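Local structure of KLLA0E08119p (Kluyveromyces lactis, 3VA7) at residues A1167-W1179 / K1221-I1235. The protein is a biotin-dependent urea carboxylase that probably carboxylates urea with hydrogencarbonate and ATP to form urea-1-carboxylate, the first step of urea degradation by the allophanate route. Residues are numbered along the deposited sequence; the frame is centred on the assembly and turned at random.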
ATOM      1  N   ALA A1167     -38.569  15.744 -10.662  1.00 86.85           N
ATOM      2  CA  ALA A1167     -37.308  15.941  -9.942  1.00 84.34           C
ATOM      3  C   ALA A1167     -36.382  14.700 -10.007  1.00 82.41           C
ATOM      4  O   ALA A1167     -36.827  13.596 -10.366  1.00 82.38           O
ATOM      5  CB  ALA A1167     -37.606  16.297  -8.500  1.00 84.26           C
ATOM      6  N   GLU A1168     -35.091  14.892  -9.715  1.00 79.50           N
ATOM      7  CA  GLU A1168     -34.286  13.778  -9.223  1.00 76.73           C
ATOM      8  C   GLU A1168     -34.444  13.841  -7.722  1.00 73.77           C
ATOM      9  O   GLU A1168     -34.165  14.867  -7.096  1.00 72.73           O
ATOM     10  CB  GLU A1168     -32.804  13.865  -9.600  1.00 77.51           C
ATOM     11  CG  GLU A1168     -32.495  13.961 -11.103  1.00 80.99           C
ATOM     12  CD  GLU A1168     -32.544  12.626 -11.867  1.00 84.62           C
ATOM     13  OE1 GLU A1168     -33.244  11.681 -11.426  1.00 85.53           O
ATOM     14  OE2 GLU A1168     -31.887  12.542 -12.939  1.00 86.62           O
ATOM     15  N   LEU A1169     -34.967  12.765  -7.149  1.00 70.62           N
ATOM     16  CA  LEU A1169     -34.950  12.638  -5.706  1.00 67.30           C
ATOM     17  C   LEU A1169     -33.618  11.992  -5.347  1.00 65.20           C
ATOM     18  O   LEU A1169     -33.166  11.063  -6.045  1.00 64.35           O
ATOM     19  CB  LEU A1169     -36.157  11.854  -5.206  1.00 67.16           C
ATOM     20  CG  LEU A1169     -37.504  12.611  -5.187  1.00 66.52           C
ATOM     21  CD1 LEU A1169     -38.511  11.915  -4.269  1.00 66.53           C
ATOM     22  CD2 LEU A1169     -37.367  14.072  -4.766  1.00 65.00           C
ATOM     23  N   LEU A1170     -32.944  12.542  -4.328  1.00 62.61           N
ATOM     24  CA  LEU A1170     -31.628  11.997  -3.921  1.00 60.08           C
ATOM     25  C   LEU A1170     -31.628  11.376  -2.526  1.00 57.98           C
ATOM     26  O   LEU A1170     -32.058  11.967  -1.527  1.00 57.05           O
ATOM     27  CB  LEU A1170     -30.495  13.005  -4.112  1.00 60.25           C
ATOM     28  CG  LEU A1170     -30.150  13.498  -5.526  1.00 60.12           C
ATOM     29  CD1 LEU A1170     -28.770  14.143  -5.515  1.00 59.30           C
ATOM     30  CD2 LEU A1170     -30.205  12.403  -6.601  1.00 60.93           C
ATOM     31  N   TYR A1171     -31.162  10.143  -2.492  1.00 56.14           N
ATOM     32  CA  TYR A1171     -31.249   9.302  -1.301  1.00 54.02           C
ATOM     33  C   TYR A1171     -29.836   8.891  -0.907  1.00 52.04           C
ATOM     34  O   TYR A1171     -28.999   8.648  -1.807  1.00 51.19           O
ATOM     35  CB  TYR A1171     -32.068   8.042  -1.626  1.00 54.80           C
ATOM     36  CG  TYR A1171     -33.521   8.277  -2.036  1.00 55.82           C
ATOM     37  CD1 TYR A1171     -34.502   8.530  -1.062  1.00 56.89           C
ATOM     38  CD2 TYR A1171     -33.922   8.233  -3.396  1.00 56.93           C
ATOM     39  CE1 TYR A1171     -35.842   8.750  -1.410  1.00 57.63           C
ATOM     40  CE2 TYR A1171     -35.285   8.438  -3.759  1.00 56.91           C
ATOM     41  CZ  TYR A1171     -36.228   8.703  -2.749  1.00 58.33           C
ATOM     42  OH  TYR A1171     -37.561   8.936  -3.031  1.00 60.35           O
ATOM     43  N   SER A1172     -29.546   8.816   0.405  1.00 49.58           N
ATOM     44  CA  SER A1172     -28.240   8.246   0.821  1.00 47.33           C
ATOM     45  C   SER A1172     -28.258   6.725   0.872  1.00 46.48           C
ATOM     46  O   SER A1172     -29.180   6.119   1.411  1.00 46.54           O
ATOM     47  CB  SER A1172     -27.634   8.859   2.111  1.00 47.12           C
ATOM     48  OG  SER A1172     -28.444   8.688   3.242  1.00 43.98           O
ATOM     49  N   GLU A1173     -27.234   6.112   0.294  1.00 45.22           N
ATOM     50  CA  GLU A1173     -27.092   4.692   0.391  1.00 44.63           C
ATOM     51  C   GLU A1173     -26.918   4.176   1.808  1.00 43.52           C
ATOM     52  O   GLU A1173     -27.356   3.057   2.105  1.00 44.55           O
ATOM     53  CB  GLU A1173     -25.927   4.232  -0.449  1.00 45.31           C
ATOM     54  CG  GLU A1173     -26.111   2.782  -0.911  1.00 49.65           C
ATOM     55  CD  GLU A1173     -25.426   2.520  -2.243  1.00 55.04           C
ATOM     56  OE1 GLU A1173     -24.228   2.892  -2.363  1.00 58.00           O
ATOM     57  OE2 GLU A1173     -26.074   1.958  -3.164  1.00 55.19           O
ATOM     58  N   TYR A1174     -26.307   4.983   2.678  1.00 41.16           N
ATOM     59  CA  TYR A1174     -25.878   4.536   3.983  1.00 39.41           C
ATOM     60  C   TYR A1174     -26.498   5.299   5.160  1.00 38.99           C
ATOM     61  O   TYR A1174     -27.024   6.438   5.009  1.00 37.75           O
ATOM     62  CB  TYR A1174     -24.341   4.567   4.042  1.00 39.81           C
ATOM     63  CG  TYR A1174     -23.733   3.711   2.934  1.00 41.64           C
ATOM     64  CD1 TYR A1174     -22.938   4.258   1.907  1.00 39.56           C
ATOM     65  CD2 TYR A1174     -24.022   2.337   2.881  1.00 43.93           C
ATOM     66  CE1 TYR A1174     -22.420   3.436   0.908  1.00 40.30           C
ATOM     67  CE2 TYR A1174     -23.530   1.524   1.889  1.00 42.02           C
ATOM     68  CZ  TYR A1174     -22.744   2.053   0.908  1.00 43.86           C
ATOM     69  OH  TYR A1174     -22.329   1.132  -0.060  1.00 46.95           O
ATOM     70  N   THR A1175     -26.454   4.666   6.337  1.00 37.11           N
ATOM     71  CA  THR A1175     -26.799   5.374   7.549  1.00 36.99           C
ATOM     72  C   THR A1175     -25.556   6.131   8.058  1.00 36.57           C
ATOM     73  O   THR A1175     -24.463   5.553   8.126  1.00 36.81           O
ATOM     74  CB  THR A1175     -27.356   4.406   8.646  1.00 37.16           C
ATOM     75  OG1 THR A1175     -28.528   3.755   8.140  1.00 40.03           O
ATOM     76  CG2 THR A1175     -27.689   5.155   9.937  1.00 34.16           C
ATOM     77  N   GLY A1176     -25.737   7.400   8.424  1.00 35.34           N
ATOM     78  CA  GLY A1176     -24.657   8.241   8.863  1.00 34.48           C
ATOM     79  C   GLY A1176     -25.225   9.505   9.439  1.00 34.69           C
ATOM     80  O   GLY A1176     -26.444   9.678   9.434  1.00 34.69           O
ATOM     81  N   ARG A1177     -24.344  10.345   9.985  1.00 34.36           N
ATOM     82  CA  ARG A1177     -24.699  11.623  10.570  1.00 34.53           C
ATOM     83  C   ARG A1177     -24.290  12.714   9.610  1.00 35.43           C
ATOM     84  O   ARG A1177     -23.147  12.694   9.108  1.00 35.72           O
ATOM     85  CB  ARG A1177     -23.938  11.843  11.869  1.00 34.93           C
ATOM     86  CG  ARG A1177     -24.313  13.115  12.705  1.00 33.38           C
ATOM     87  CD  ARG A1177     -23.541  13.074  14.022  1.00 35.29           C
ATOM     88  NE  ARG A1177     -23.269  14.370  14.665  1.00 34.02           N
ATOM     89  CZ  ARG A1177     -22.687  15.429  14.087  1.00 33.92           C
ATOM     90  NH1 ARG A1177     -22.315  15.439  12.769  1.00 26.01           N
ATOM     91  NH2 ARG A1177     -22.496  16.519  14.847  1.00 34.47           N
ATOM     92  N   PHE A1178     -25.195  13.686   9.384  1.00 35.25           N
ATOM     93  CA  PHE A1178     -24.991  14.724   8.362  1.00 33.93           C
ATOM     94  C   PHE A1178     -23.880  15.632   8.764  1.00 33.37           C
ATOM     95  O   PHE A1178     -23.888  16.232   9.839  1.00 32.31           O
ATOM     96  CB  PHE A1178     -26.288  15.504   8.139  1.00 34.78           C
ATOM     97  CG  PHE A1178     -26.217  16.552   7.045  1.00 34.01           C
ATOM     98  CD1 PHE A1178     -26.810  16.317   5.806  1.00 32.74           C
ATOM     99  CD2 PHE A1178     -25.585  17.796   7.273  1.00 32.89           C
ATOM    100  CE1 PHE A1178     -26.785  17.299   4.800  1.00 29.37           C
ATOM    101  CE2 PHE A1178     -25.540  18.760   6.281  1.00 30.99           C
ATOM    102  CZ  PHE A1178     -26.168  18.513   5.045  1.00 28.65           C
ATOM    103  N   TRP A1179     -22.919  15.741   7.871  1.00 34.19           N
ATOM    104  CA  TRP A1179     -21.706  16.487   8.140  1.00 34.97           C
ATOM    105  C   TRP A1179     -21.872  17.940   7.720  1.00 35.70           C
ATOM    106  O   TRP A1179     -21.870  18.841   8.579  1.00 36.61           O
ATOM    107  CB  TRP A1179     -20.560  15.835   7.386  1.00 35.59           C
ATOM    108  CG  TRP A1179     -19.175  16.404   7.665  1.00 36.44           C
ATOM    109  CD1 TRP A1179     -18.868  17.638   8.170  1.00 33.95           C
ATOM    110  CD2 TRP A1179     -17.920  15.753   7.398  1.00 35.57           C
ATOM    111  NE1 TRP A1179     -17.501  17.773   8.271  1.00 35.61           N
ATOM    112  CE2 TRP A1179     -16.895  16.643   7.786  1.00 33.92           C
ATOM    113  CE3 TRP A1179     -17.569  14.497   6.881  1.00 36.39           C
ATOM    114  CZ2 TRP A1179     -15.536  16.332   7.672  1.00 32.10           C
ATOM    115  CZ3 TRP A1179     -16.196  14.176   6.787  1.00 37.78           C
ATOM    116  CH2 TRP A1179     -15.199  15.110   7.174  1.00 33.69           C
ATOM    117  N   LYS A1221     -29.454  19.475   8.265  1.00 45.99           N
ATOM    118  CA  LYS A1221     -28.399  20.308   8.776  1.00 46.49           C
ATOM    119  C   LYS A1221     -27.327  19.485   9.543  1.00 45.05           C
ATOM    120  O   LYS A1221     -27.511  18.322   9.834  1.00 44.21           O
ATOM    121  CB  LYS A1221     -29.013  21.472   9.547  1.00 47.39           C
ATOM    122  CG  LYS A1221     -29.860  22.386   8.555  1.00 52.75           C
ATOM    123  CD  LYS A1221     -29.948  23.937   8.922  1.00 55.96           C
ATOM    124  CE  LYS A1221     -31.201  24.311   9.789  1.00 56.99           C
ATOM    125  NZ  LYS A1221     -32.387  24.752   8.970  1.00 58.13           N
ATOM    126  N   ASN A1222     -26.169  20.074   9.781  1.00 44.41           N
ATOM    127  CA  ASN A1222     -25.099  19.413  10.502  1.00 42.83           C
ATOM    128  C   ASN A1222     -25.684  18.829  11.766  1.00 42.86           C
ATOM    129  O   ASN A1222     -26.461  19.506  12.467  1.00 42.15           O
ATOM    130  CB  ASN A1222     -24.028  20.417  10.877  1.00 42.63           C
ATOM    131  CG  ASN A1222     -23.022  19.858  11.854  1.00 44.21           C
ATOM    132  OD1 ASN A1222     -22.117  19.124  11.461  1.00 46.00           O
ATOM    133  ND2 ASN A1222     -23.155  20.215  13.120  1.00 44.01           N
ATOM    134  N   GLY A1223     -25.332  17.567  12.035  1.00 42.21           N
ATOM    135  CA  GLY A1223     -25.819  16.857  13.197  1.00 42.13           C
ATOM    136  C   GLY A1223     -27.038  15.957  13.026  1.00 42.07           C
ATOM    137  O   GLY A1223     -27.354  15.209  13.936  1.00 42.92           O
ATOM    138  N   ASP A1224     -27.728  16.021  11.895  1.00 41.37           N
ATOM    139  CA  ASP A1224     -28.892  15.174  11.681  1.00 41.80           C
ATOM    140  C   ASP A1224     -28.503  13.742  11.392  1.00 42.22           C
ATOM    141  O   ASP A1224     -27.575  13.469  10.621  1.00 42.60           O
ATOM    142  CB  ASP A1224     -29.762  15.687  10.513  1.00 41.11           C
ATOM    143  CG  ASP A1224     -30.477  17.003  10.828  1.00 42.22           C
ATOM    144  OD1 ASP A1224     -30.572  17.438  12.010  1.00 41.05           O
ATOM    145  OD2 ASP A1224     -30.947  17.629   9.858  1.00 44.90           O
ATOM    146  N   MET A1225     -29.260  12.817  11.949  1.00 42.87           N
ATOM    147  CA  MET A1225     -29.112  11.448  11.525  1.00 43.64           C
ATOM    148  C   MET A1225     -29.817  11.181  10.231  1.00 44.50           C
ATOM    149  O   MET A1225     -30.928  11.601  10.013  1.00 44.74           O
ATOM    150  CB  MET A1225     -29.566  10.451  12.598  1.00 43.28           C
ATOM    151  CG  MET A1225     -28.697   9.176  12.625  1.00 45.42           C
ATOM    152  SD  MET A1225     -26.911   9.525  12.916  1.00 46.87           S
ATOM    153  CE  MET A1225     -27.075  10.830  14.170  1.00 39.49           C
ATOM    154  N   VAL A1226     -29.146  10.435   9.376  1.00 46.41           N
ATOM    155  CA  VAL A1226     -29.680  10.034   8.098  1.00 47.42           C
ATOM    156  C   VAL A1226     -29.667   8.496   7.982  1.00 48.83           C
ATOM    157  O   VAL A1226     -28.586   7.904   7.920  1.00 48.79           O
ATOM    158  CB  VAL A1226     -28.854  10.684   6.961  1.00 46.84           C
ATOM    159  CG1 VAL A1226     -29.357  10.258   5.626  1.00 44.87           C
ATOM    160  CG2 VAL A1226     -28.881  12.214   7.106  1.00 46.61           C
ATOM    161  N   GLU A1227     -30.865   7.875   7.969  1.00 50.51           N
ATOM    162  CA  GLU A1227     -31.026   6.418   7.688  1.00 51.65           C
ATOM    163  C   GLU A1227     -30.694   6.197   6.262  1.00 51.33           C
ATOM    164  O   GLU A1227     -30.951   7.074   5.433  1.00 51.38           O
ATOM    165  CB  GLU A1227     -32.462   5.880   7.855  1.00 51.91           C
ATOM    166  CG  GLU A1227     -33.042   5.841   9.276  1.00 55.76           C
ATOM    167  CD  GLU A1227     -32.045   5.350  10.302  1.00 59.09           C
ATOM    168  OE1 GLU A1227     -31.511   4.225  10.124  1.00 62.13           O
ATOM    169  OE2 GLU A1227     -31.784   6.104  11.264  1.00 59.67           O
ATOM    170  N   ALA A1228     -30.150   5.015   5.976  1.00 51.50           N
ATOM    171  CA  ALA A1228     -30.002   4.562   4.609  1.00 51.75           C
ATOM    172  C   ALA A1228     -31.377   4.640   3.931  1.00 52.24           C
ATOM    173  O   ALA A1228     -32.412   4.398   4.564  1.00 51.85           O
ATOM    174  CB  ALA A1228     -29.476   3.179   4.600  1.00 51.22           C
ATOM    175  N   GLY A1229     -31.383   5.026   2.664  1.00 53.29           N
ATOM    176  CA  GLY A1229     -32.626   5.190   1.892  1.00 54.32           C
ATOM    177  C   GLY A1229     -33.451   6.462   2.170  1.00 54.80           C
ATOM    178  O   GLY A1229     -34.466   6.692   1.510  1.00 54.79           O
ATOM    179  N   ASP A1230     -33.037   7.277   3.144  1.00 54.87           N
ATOM    180  CA  ASP A1230     -33.675   8.560   3.384  1.00 54.89           C
ATOM    181  C   ASP A1230     -33.435   9.557   2.270  1.00 55.82           C
ATOM    182  O   ASP A1230     -32.378   9.579   1.653  1.00 56.32           O
ATOM    183  CB  ASP A1230     -33.172   9.161   4.677  1.00 54.70           C
ATOM    184  CG  ASP A1230     -33.841   8.588   5.858  1.00 53.87           C
ATOM    185  OD1 ASP A1230     -34.572   7.592   5.682  1.00 55.75           O
ATOM    186  OD2 ASP A1230     -33.640   9.124   6.959  1.00 52.87           O
ATOM    187  N   LEU A1231     -34.433  10.394   2.019  1.00 56.78           N
ATOM    188  CA  LEU A1231     -34.294  11.481   1.069  1.00 56.76           C
ATOM    189  C   LEU A1231     -33.412  12.549   1.680  1.00 57.31           C
ATOM    190  O   LEU A1231     -33.639  12.989   2.806  1.00 56.98           O
ATOM    191  CB  LEU A1231     -35.670  12.080   0.755  1.00 56.68           C
ATOM    192  CG  LEU A1231     -35.714  13.186  -0.303  1.00 54.36           C
ATOM    193  CD1 LEU A1231     -35.434  12.644  -1.709  1.00 52.30           C
ATOM    194  CD2 LEU A1231     -37.032  13.879  -0.209  1.00 51.45           C
ATOM    195  N   VAL A1232     -32.432  12.998   0.908  1.00 58.52           N
ATOM    196  CA  VAL A1232     -31.411  13.920   1.426  1.00 59.56           C
ATOM    197  C   VAL A1232     -31.325  15.282   0.645  1.00 60.95           C
ATOM    198  O   VAL A1232     -31.047  16.355   1.229  1.00 61.29           O
ATOM    199  CB  VAL A1232     -30.072  13.164   1.530  1.00 58.75           C
ATOM    200  CG1 VAL A1232     -29.435  12.967   0.172  1.00 57.55           C
ATOM    201  CG2 VAL A1232     -29.187  13.858   2.439  1.00 59.82           C
ATOM    202  N   ALA A1233     -31.595  15.223  -0.660  1.00 61.88           N
ATOM    203  CA  ALA A1233     -31.734  16.414  -1.483  1.00 63.29           C
ATOM    204  C   ALA A1233     -32.685  16.173  -2.660  1.00 64.51           C
ATOM    205  O   ALA A1233     -32.976  15.004  -3.031  1.00 64.97           O
ATOM    206  CB  ALA A1233     -30.381  16.858  -2.001  1.00 63.13           C
ATOM    207  N   VAL A1234     -33.154  17.281  -3.243  1.00 65.23           N
ATOM    208  CA  VAL A1234     -33.905  17.269  -4.507  1.00 65.72           C
ATOM    209  C   VAL A1234     -33.232  18.188  -5.508  1.00 66.04           C
ATOM    210  O   VAL A1234     -32.930  19.339  -5.193  1.00 66.20           O
ATOM    211  CB  VAL A1234     -35.354  17.752  -4.334  1.00 65.67           C
ATOM    212  CG1 VAL A1234     -36.108  17.558  -5.628  1.00 66.41           C
ATOM    213  CG2 VAL A1234     -36.049  17.009  -3.204  1.00 65.73           C
ATOM    214  N   ILE A1235     -32.983  17.679  -6.712  1.00 66.88           N
ATOM    215  CA  ILE A1235     -32.491  18.520  -7.812  1.00 67.63           C
ATOM    216  C   ILE A1235     -33.563  18.671  -8.923  1.00 68.03           C
ATOM    217  O   ILE A1235     -34.077  17.670  -9.457  1.00 68.46           O
ATOM    218  CB  ILE A1235     -31.027  18.139  -8.316  1.00 67.72           C
ATOM    219  CG1 ILE A1235     -31.024  17.023  -9.359  1.00 68.95           C
ATOM    220  CG2 ILE A1235     -30.081  17.817  -7.151  1.00 66.51           C
ATOM    221  CD1 ILE A1235     -30.953  17.543 -10.789  1.00 70.40           C
TER
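Leu1170 and Val1232 form one of the tightest bonds between 1167-1179 and 1221-1235, which run antiparallel in two ladders: Val1232 N reaches Leu1170 O at 2.7 Å, and the same oxygen takes a weak bond from Ala1233 N at 3.4 Å, a classic beta bulge. At the far end of this ladder Glu1168 and Ile1235 exchange paired backbone bonds. In the other direction, Gly1229 N bonds Ser1172 O, while Ala1228 N is held by the side chain of Thr1175, whose OG1 lies 3.0 Å away. Gly1176 and Val1226 exchange paired backbone bonds, and Phe1178 N meets Asp1224 O at 2.7 Å. The type II turn 1221-1224 is tied back by Gly1223 N to Phe1178 O; Asp1224 OD2 accepts Lys1221 N from above the carboxylate plane.

The Arg1177 guanidinium lies flat on this turn, with Gly1223 CA 3.5 Å above its plane and over its centre. With CG anti to the backbone N (chi1 -174°) and the chain extended to NE, Arg1177 passes at about a right angle to Met1225, whose CE touches Arg1177 CG. Arg1177 NH1 bonds Glu948 O, so an alanine here would probably leave that carbonyl without its mate and strip the flat cover from Gly1223. Leu1231 CD1 packs over one face of the Tyr1171 ring, 4.2 Å from its centroid, and also against Leu1169 CB.

The segments cross between the two sheets of the biotinyl domain, which carries biotin on Lys1202: 1168-1171 edges one beside 1231-1235, whereas 1176-1179 sits between 1225-1226 and strand 1194-1200. Phe1178 and Val1232 both touch Ile1196 in the interior, and Trp1179 packs on helix 937-949, its NE1 bonded to Glu948.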